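Side-chain contact in peroxiredoxin (Akkermansia muciniphila, PDB 6KHX), which probably reduces hydrogen peroxide and organic hydroperoxides as a typical 2-Cys peroxiredoxin, using a peroxidatic and a resolving cysteine: residues B[199-202]-B[203-207]. Sequence-based numbering, arbitrary orientation.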
loop_
_atom_site.group_PDB
_atom_site.type_symbol
_atom_site.label_atom_id
_atom_site.label_comp_id
_atom_site.label_asym_id
_atom_site.label_seq_id
_atom_site.Cartn_x
_atom_site.Cartn_y
_atom_site.Cartn_z
ATOM N N GLU B 199 1.209 -32.684 45.983
ATOM C CA GLU B 199 1.608 -33.037 47.341
ATOM C C GLU B 199 2.453 -31.943 47.972
ATOM O O GLU B 199 2.312 -31.656 49.164
ATOM C CB GLU B 199 2.371 -34.365 47.341
ATOM C CG GLU B 199 1.561 -35.579 46.890
ATOM C CD GLU B 199 1.271 -35.593 45.392
ATOM O OE1 GLU B 199 1.882 -34.791 44.644
ATOM O OE2 GLU B 199 0.422 -36.409 44.964
ATOM N N GLY B 200 3.336 -31.318 47.190
ATOM C CA GLY B 200 4.207 -30.297 47.751
ATOM C C GLY B 200 3.445 -29.114 48.318
ATOM O O GLY B 200 3.703 -28.672 49.444
ATOM N N VAL B 201 2.485 -28.590 47.550
ATOM C CA VAL B 201 1.733 -27.430 48.014
ATOM C C VAL B 201 0.795 -27.829 49.149
ATOM O O VAL B 201 0.620 -27.076 50.118
ATOM C CB VAL B 201 0.987 -26.755 46.841
ATOM C CG1 VAL B 201 -0.003 -27.703 46.178
ATOM C CG2 VAL B 201 0.287 -25.490 47.302
ATOM N N ALA B 202 0.196 -29.025 49.065
ATOM C CA ALA B 202 -0.658 -29.482 50.160
ATOM C C ALA B 202 0.131 -29.605 51.462
ATOM O O ALA B 202 -0.335 -29.175 52.524
ATOM C CB ALA B 202 -1.315 -30.814 49.800
ATOM N N SER B 203 1.341 -30.164 51.394
ATOM C CA SER B 203 2.164 -30.314 52.588
ATOM C C SER B 203 2.620 -28.964 53.131
ATOM O O SER B 203 2.612 -28.752 54.349
ATOM C CB SER B 203 3.371 -31.201 52.279
ATOM O OG SER B 203 4.333 -31.115 53.316
ATOM N N TYR B 204 3.038 -28.047 52.251
ATOM C CA TYR B 204 3.468 -26.730 52.715
ATOM C C TYR B 204 2.332 -25.987 53.410
ATOM O O TYR B 204 2.526 -25.404 54.482
ATOM C CB TYR B 204 4.014 -25.893 51.556
ATOM C CG TYR B 204 4.434 -24.492 51.982
ATOM C CD1 TYR B 204 3.524 -23.431 51.978
ATOM C CD2 TYR B 204 5.736 -24.234 52.398
ATOM C CE1 TYR B 204 3.903 -22.155 52.377
ATOM C CE2 TYR B 204 6.125 -22.959 52.795
ATOM C CZ TYR B 204 5.203 -21.928 52.783
ATOM O OH TYR B 204 5.587 -20.667 53.174
ATOM N N LEU B 205 1.137 -25.984 52.809
ATOM C CA LEU B 205 0.045 -25.206 53.388
ATOM C C LEU B 205 -0.464 -25.804 54.693
ATOM O O LEU B 205 -0.952 -25.065 55.556
ATOM C CB LEU B 205 -1.110 -25.072 52.396
ATOM C CG LEU B 205 -0.917 -24.153 51.189
ATOM C CD1 LEU B 205 -2.209 -24.067 50.382
ATOM C CD2 LEU B 205 -0.445 -22.772 51.624
ATOM N N SER B 206 -0.366 -27.128 54.858
ATOM C CA SER B 206 -0.800 -27.749 56.106
ATOM C C SER B 206 0.077 -27.322 57.276
ATOM O O SER B 206 -0.424 -27.070 58.379
ATOM C CB SER B 206 -0.788 -29.272 55.972
ATOM O OG SER B 206 -1.818 -29.733 55.117
ATOM N N LYS B 207 1.388 -27.223 57.049
ATOM C CA LYS B 207 2.310 -26.847 58.116
ATOM C C LYS B 207 2.096 -25.408 58.577
ATOM O O LYS B 207 2.303 -25.100 59.757
ATOM C CB LYS B 207 3.746 -27.060 57.637
ATOM C CG LYS B 207 4.029 -28.507 57.252
ATOM C CD LYS B 207 5.421 -28.684 56.675
ATOM C CE LYS B 207 5.630 -30.108 56.170
ATOM N NZ LYS B 207 5.443 -31.129 57.239
#
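S206 turns its hydroxyl back along the helix onto the carbonyl of A202, one turn earlier, where OG donates to A202 O at 3.0 Å. The same oxygen takes the backbone bond from S206 N, so two donors of one residue grip it from opposite faces of the carbonyl plane. What brings the hydroxyl round is its first torsion: OG lies anti to the carbonyl carbon, beside the backbone N (chi1 -71°). The OG approach is well off the plane, tilted 31°. With an alanine here the hydroxyl is gone, and A202 O, left to the backbone N-H of S206 on one face, is likely to lose what holds its other face.

The main-chain ladder is regular alpha-helix, i to i+4: S203 N to E199 O at 2.9 Å, Y204 N to G200 O at 3.0 Å and L205 N to V201 O at 2.9 Å.

Apolar contact is slight. On one flank of the helix V201 CG2 meets L205 CD1 at 4.2 Å, two buried branches one turn apart.

All of this lies in helix 198-209, near the C-terminus, the centre of the contact about 33 Å from the centre of the chain. M194 touches both V201 and Y204, P184 touches Y204, and G200 N bonds to S197 OG. A second subunit touches the helix, T46, T51, R89 and D90 of that chain lying against V201, Y204, L205 and S206 in turn, so the C-terminal helix packs across a subunit interface, as in other typical 2-Cys peroxiredoxins.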